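Local structure of probable LRR receptor-like serine/threonine-protein kinase At4g26540 (Arabidopsis thaliana, 5HZ0) at residues Thr206-Leu211 / Gly227-Leu232; Glu158-Leu163 / Gly179-Val184. The protein acts as a receptor for RGF peptide hormones that maintain the root stem cell niche, this chain being its extracellular leucine-rich repeat domain. The protein carries 5 engineered substitutions. All coordinates share one frame; numbering follows the deposited sequence.

Interaction 1. Residues Thr206-Leu211 / Gly227-Leu232; sequences TELQNL and GGLKKL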
loop_
_atom_site.group_PDB
_atom_site.type_symbol
_atom_site.label_atom_id
_atom_site.label_comp_id
_atom_site.label_asym_id
_atom_site.label_seq_id
_atom_site.Cartn_x
_atom_site.Cartn_y
_atom_site.Cartn_z
ATOM N N THR A 206 -11.810 25.734 -20.357
ATOM C CA THR A 206 -13.102 25.890 -19.697
ATOM C C THR A 206 -13.824 24.561 -19.528
ATOM O O THR A 206 -14.570 24.361 -18.575
ATOM C CB THR A 206 -13.999 26.951 -20.394
ATOM O OG1 THR A 206 -14.729 26.362 -21.482
ATOM C CG2 THR A 206 -13.164 28.103 -20.904
ATOM N N GLU A 207 -13.560 23.657 -20.457
ATOM C CA GLU A 207 -14.122 22.313 -20.483
ATOM C C GLU A 207 -13.348 21.265 -19.682
ATOM O O GLU A 207 -13.723 20.093 -19.686
ATOM C CB GLU A 207 -14.218 21.854 -21.928
ATOM C CG GLU A 207 -15.102 22.746 -22.744
ATOM C CD GLU A 207 -16.562 22.658 -22.290
ATOM O OE1 GLU A 207 -17.215 21.618 -22.553
ATOM O OE2 GLU A 207 -17.059 23.622 -21.661
ATOM N N LEU A 208 -12.247 21.654 -19.033
ATOM C CA LEU A 208 -11.464 20.673 -18.289
ATOM C C LEU A 208 -12.276 19.958 -17.213
ATOM O O LEU A 208 -12.922 20.579 -16.379
ATOM C CB LEU A 208 -10.214 21.289 -17.678
ATOM C CG LEU A 208 -9.184 20.262 -17.208
ATOM C CD1 LEU A 208 -8.734 19.437 -18.410
ATOM C CD2 LEU A 208 -8.028 20.980 -16.563
ATOM N N GLN A 209 -12.201 18.637 -17.251
ATOM C CA GLN A 209 -12.960 17.741 -16.394
ATOM C C GLN A 209 -12.017 16.994 -15.477
ATOM O O GLN A 209 -12.278 16.893 -14.272
ATOM C CB GLN A 209 -13.852 16.780 -17.210
ATOM C CG GLN A 209 -14.918 17.518 -18.023
ATOM C CD GLN A 209 -16.026 16.622 -18.593
ATOM O OE1 GLN A 209 -16.035 15.404 -18.396
ATOM N NE2 GLN A 209 -16.960 17.238 -19.315
ATOM N N ASN A 210 -11.003 16.365 -16.082
ATOM C CA ASN A 210 -10.051 15.514 -15.365
ATOM C C ASN A 210 -8.582 15.945 -15.510
ATOM O O ASN A 210 -8.011 15.907 -16.601
ATOM C CB ASN A 210 -10.196 14.048 -15.817
ATOM C CG ASN A 210 -11.642 13.597 -15.900
ATOM O OD1 ASN A 210 -12.326 13.493 -14.888
ATOM N ND2 ASN A 210 -12.114 13.340 -17.115
ATOM N N LEU A 211 -7.969 16.341 -14.406
ATOM C CA LEU A 211 -6.567 16.730 -14.425
ATOM C C LEU A 211 -5.710 15.696 -13.665
ATOM O O LEU A 211 -5.841 15.559 -12.452
ATOM C CB LEU A 211 -6.422 18.131 -13.832
ATOM C CG LEU A 211 -5.002 18.720 -13.796
ATOM C CD1 LEU A 211 -4.383 18.692 -15.169
ATOM C CD2 LEU A 211 -5.023 20.143 -13.250
ATOM N N GLY A 227 -10.064 26.997 -9.624
ATOM C CA GLY A 227 -11.415 27.101 -9.090
ATOM C C GLY A 227 -12.420 27.708 -10.066
ATOM O O GLY A 227 -13.621 27.740 -9.805
ATOM N N GLY A 228 -11.934 28.205 -11.195
ATOM C CA GLY A 228 -12.811 28.806 -12.179
ATOM C C GLY A 228 -13.134 27.808 -13.265
ATOM O O GLY A 228 -13.771 28.155 -14.261
ATOM N N LEU A 229 -12.716 26.557 -13.074
ATOM C CA LEU A 229 -13.089 25.516 -14.022
ATOM C C LEU A 229 -14.396 24.856 -13.527
ATOM O O LEU A 229 -14.387 24.013 -12.617
ATOM C CB LEU A 229 -11.960 24.477 -14.111
ATOM C CG LEU A 229 -10.570 24.951 -14.576
ATOM C CD1 LEU A 229 -9.592 23.795 -14.748
ATOM C CD2 LEU A 229 -10.642 25.746 -15.851
ATOM N N LYS A 230 -15.506 25.179 -14.187
ATOM C CA LYS A 230 -16.834 24.809 -13.676
ATOM C C LYS A 230 -17.236 23.368 -13.963
ATOM O O LYS A 230 -18.120 22.840 -13.296
ATOM C CB LYS A 230 -17.933 25.759 -14.174
ATOM C CG LYS A 230 -17.696 27.240 -13.879
ATOM C CD LYS A 230 -17.317 27.523 -12.405
ATOM C CE LYS A 230 -17.046 29.027 -12.194
ATOM N NZ LYS A 230 -16.257 29.362 -10.971
ATOM N N LYS A 231 -16.588 22.734 -14.941
ATOM C CA LYS A 231 -16.876 21.342 -15.276
ATOM C C LYS A 231 -15.930 20.338 -14.616
ATOM O O LYS A 231 -16.074 19.134 -14.830
ATOM C CB LYS A 231 -16.858 21.111 -16.794
ATOM C CG LYS A 231 -17.600 22.132 -17.638
ATOM C CD LYS A 231 -19.083 22.066 -17.434
ATOM C CE LYS A 231 -19.802 22.888 -18.499
ATOM N NZ LYS A 231 -19.462 22.415 -19.878
ATOM N N LEU A 232 -14.966 20.827 -13.831
ATOM C CA LEU A 232 -13.953 19.969 -13.192
ATOM C C LEU A 232 -14.544 18.830 -12.348
ATOM O O LEU A 232 -15.396 19.053 -11.493
ATOM C CB LEU A 232 -13.028 20.817 -12.315
ATOM C CG LEU A 232 -11.753 20.163 -11.767
ATOM C CD1 LEU A 232 -10.880 19.726 -12.925
ATOM C CD2 LEU A 232 -10.990 21.116 -10.838
#
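In the leucine-rich repeat solenoid of the ectodomain, E207, L208 and Q209 run into strand 210-212 and meet K231 and L232, the equivalents of E207 and L208 one coil later, on the approach to strand 234-236. At the partly exposed surface, the side chains of E207 and K231 lie alongside each other and point the same way. K231 bends at chi2 (-68°) and again at chi4 (58°), which brings NZ to 3.2 Å from OE2 of E207 in a salt bridge, on the syn side and 24° out of the carboxylate plane. The other oxygen, OE1, is farther from NZ at 3.6 Å. A lysine in place of E207 would probably leave the K231 ammonium without its carboxylate mate and set two positive charges side by side. Toward the core, L208 and L229 cross obliquely, with CD2 of L208 3.7 Å from CD1 of L229. Between these layers the backbones draw together: CA of Q209 and CA of L232 are 4.0 Å apart, CA of L232 makes a CH contact to O of L208 at 3.4 Å, and methyl CD1 of L232 lies against the Q209 carbonyl. L232 also packs on I226, and L211 on I202 and I226. These two coils meet here through leucine methyls on the buried side and one pair of opposite charges at the surface, where the attraction between carboxylate and ammonium is probably moderated by water.

Interaction 2. Residues Glu158-Leu163 / Gly179-Val184; sequences ENLVML and GNLKRV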
loop_
_atom_site.group_PDB
_atom_site.type_symbol
_atom_site.label_atom_id
_atom_site.label_comp_id
_atom_site.label_asym_id
_atom_site.label_seq_id
_atom_site.Cartn_x
_atom_site.Cartn_y
_atom_site.Cartn_z
ATOM N N GLU A 158 -6.748 23.324 -31.597
ATOM C CA GLU A 158 -7.888 23.983 -30.978
ATOM C C GLU A 158 -8.986 22.994 -30.580
ATOM O O GLU A 158 -9.777 23.264 -29.678
ATOM C CB GLU A 158 -8.444 25.054 -31.922
ATOM C CG GLU A 158 -8.661 24.565 -33.353
ATOM C CD GLU A 158 -9.461 25.550 -34.186
ATOM O OE1 GLU A 158 -9.843 26.608 -33.638
ATOM O OE2 GLU A 158 -9.716 25.268 -35.378
ATOM N N ASN A 159 -9.024 21.848 -31.249
ATOM C CA ASN A 159 -10.069 20.859 -31.017
ATOM C C ASN A 159 -9.775 19.738 -30.028
ATOM O O ASN A 159 -10.587 18.845 -29.872
ATOM C CB ASN A 159 -10.483 20.242 -32.350
ATOM C CG ASN A 159 -11.187 21.234 -33.248
ATOM O OD1 ASN A 159 -11.528 22.337 -32.830
ATOM N ND2 ASN A 159 -11.424 20.838 -34.482
ATOM N N LEU A 160 -8.613 19.756 -29.385
ATOM C CA LEU A 160 -8.248 18.677 -28.476
ATOM C C LEU A 160 -9.256 18.549 -27.350
ATOM O O LEU A 160 -9.652 19.535 -26.741
ATOM C CB LEU A 160 -6.877 18.906 -27.860
ATOM C CG LEU A 160 -5.623 18.322 -28.492
ATOM C CD1 LEU A 160 -4.440 18.912 -27.748
ATOM C CD2 LEU A 160 -5.608 16.814 -28.401
ATOM N N VAL A 161 -9.637 17.308 -27.081
ATOM C CA VAL A 161 -10.493 16.929 -25.967
ATOM C C VAL A 161 -9.672 16.100 -24.987
ATOM O O VAL A 161 -9.837 16.219 -23.775
ATOM C CB VAL A 161 -11.853 16.261 -26.393
ATOM C CG1 VAL A 161 -12.515 17.114 -27.462
ATOM C CG2 VAL A 161 -11.670 14.830 -26.879
ATOM N N MET A 162 -8.928 15.148 -25.543
ATOM C CA MET A 162 -8.176 14.163 -24.790
ATOM C C MET A 162 -6.669 14.254 -25.107
ATOM O O MET A 162 -6.255 14.177 -26.261
ATOM C CB MET A 162 -8.740 12.770 -25.118
ATOM C CG MET A 162 -7.983 11.594 -24.538
ATOM S SD MET A 162 -7.579 11.796 -22.796
ATOM C CE MET A 162 -6.114 10.772 -22.703
ATOM N N LEU A 163 -5.855 14.458 -24.079
ATOM C CA LEU A 163 -4.402 14.484 -24.246
ATOM C C LEU A 163 -3.721 13.636 -23.188
ATOM O O LEU A 163 -3.763 13.962 -22.010
ATOM C CB LEU A 163 -3.863 15.912 -24.162
ATOM C CG LEU A 163 -2.326 16.013 -24.219
ATOM C CD1 LEU A 163 -1.810 15.690 -25.620
ATOM C CD2 LEU A 163 -1.792 17.372 -23.747
ATOM N N GLY A 179 -3.433 26.816 -21.817
ATOM C CA GLY A 179 -4.650 27.590 -21.612
ATOM C C GLY A 179 -5.460 27.933 -22.874
ATOM O O GLY A 179 -6.593 28.443 -22.795
ATOM N N ASN A 180 -4.873 27.680 -24.039
ATOM C CA ASN A 180 -5.557 27.910 -25.300
ATOM C C ASN A 180 -6.474 26.737 -25.670
ATOM O O ASN A 180 -7.240 26.817 -26.622
ATOM C CB ASN A 180 -4.547 28.160 -26.426
ATOM C CG ASN A 180 -4.172 29.623 -26.554
ATOM O OD1 ASN A 180 -2.995 29.987 -26.478
ATOM N ND2 ASN A 180 -5.178 30.475 -26.747
ATOM N N LEU A 181 -6.402 25.647 -24.915
ATOM C CA LEU A 181 -7.165 24.490 -25.309
ATOM C C LEU A 181 -8.491 24.622 -24.611
ATOM O O LEU A 181 -8.647 24.230 -23.458
ATOM C CB LEU A 181 -6.447 23.225 -24.838
ATOM C CG LEU A 181 -5.109 23.003 -25.526
ATOM C CD1 LEU A 181 -4.459 21.702 -25.078
ATOM C CD2 LEU A 181 -5.309 23.022 -27.024
ATOM N N LYS A 182 -9.477 25.097 -25.361
ATOM C CA LYS A 182 -10.718 25.536 -24.754
ATOM C C LYS A 182 -11.706 24.397 -24.737
ATOM O O LYS A 182 -12.742 24.473 -24.102
ATOM C CB LYS A 182 -11.273 26.743 -25.513
ATOM C CG LYS A 182 -11.297 28.029 -24.698
ATOM C CD LYS A 182 -9.953 28.718 -24.694
ATOM C CE LYS A 182 -9.949 29.923 -23.754
ATOM N NZ LYS A 182 -8.613 30.601 -23.689
ATOM N N ARG A 183 -11.403 23.363 -25.504
ATOM C CA ARG A 183 -12.202 22.149 -25.496
ATOM C C ARG A 183 -11.607 20.944 -24.795
ATOM O O ARG A 183 -12.258 19.905 -24.770
ATOM C CB ARG A 183 -12.619 21.782 -26.924
ATOM C CG ARG A 183 -13.208 22.973 -27.665
ATOM C CD ARG A 183 -13.451 22.651 -29.103
ATOM N NE ARG A 183 -14.846 22.865 -29.451
ATOM C CZ ARG A 183 -15.337 22.726 -30.677
ATOM N NH1 ARG A 183 -14.534 22.374 -31.671
ATOM N NH2 ARG A 183 -16.628 22.941 -30.901
ATOM N N VAL A 184 -10.376 21.032 -24.280
ATOM C CA VAL A 184 -9.774 19.844 -23.665
ATOM C C VAL A 184 -10.515 19.399 -22.393
ATOM O O VAL A 184 -10.853 20.197 -21.529
ATOM C CB VAL A 184 -8.224 19.948 -23.442
ATOM C CG1 VAL A 184 -7.881 20.579 -22.084
ATOM C CG2 VAL A 184 -7.580 18.580 -23.549
#
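N159, L160 and V161 face R183 and V184 across two successive coils of the leucine-rich repeat stack, just ahead of strands 162-164 and 186-188. The polar contact is slight: NH1 of R183 gives a weak, bent hydrogen bond to OD1 of N159, 3.2 Å long with 135° at the hydrogen. The oxygen comes to the edge of the guanidinium, near its plane, yet the amide is turned 54° from that plane. Other side chains lie against backbone carbonyls: CD of R183 is 3.8 Å from O of E158, CG2 of V184 rests on the V161 carbonyl, and CG1 of V161 lies near O of R183. Apolar contacts occupy the buried side. Methyl CD1 of L160 meets CD1 of L181 at 3.9 Å, and CB of L160 is 4.4 Å from CG2 of V184. M162, part of the small-peptide recognition motif, packs on a modified side chain of the bound peptide, and L163 reaches L138 on the preceding strand. Within 179-184, the K182 side chain bends at chi2 (82°) and then runs extended to the 3-10 segment, where NZ donates a hydrogen bond to O of G179, 3.1 Å away.

From the N terminus, the chain passes through 158-163 into strand 162-164 and returns at 179-184, where interaction 2 closes its loop. It then enters strand 186-188 before reaching 206-211, continues along strand 210-212 and closes the second loop at 227-232 with interaction 1, ahead of strand 234-236. The two loops follow in series, neither nested nor crossing, and each joins one coil to the next. Their centres lie about 12 Å apart, and they touch directly: CG of E207 is 3.2 Å from O of K182, and E207 and L208 also pack on the backbone of V184. Together they connect consecutive parts of the solenoid leading into parallel strands 162-164, 186-188, 210-212 and 234-236.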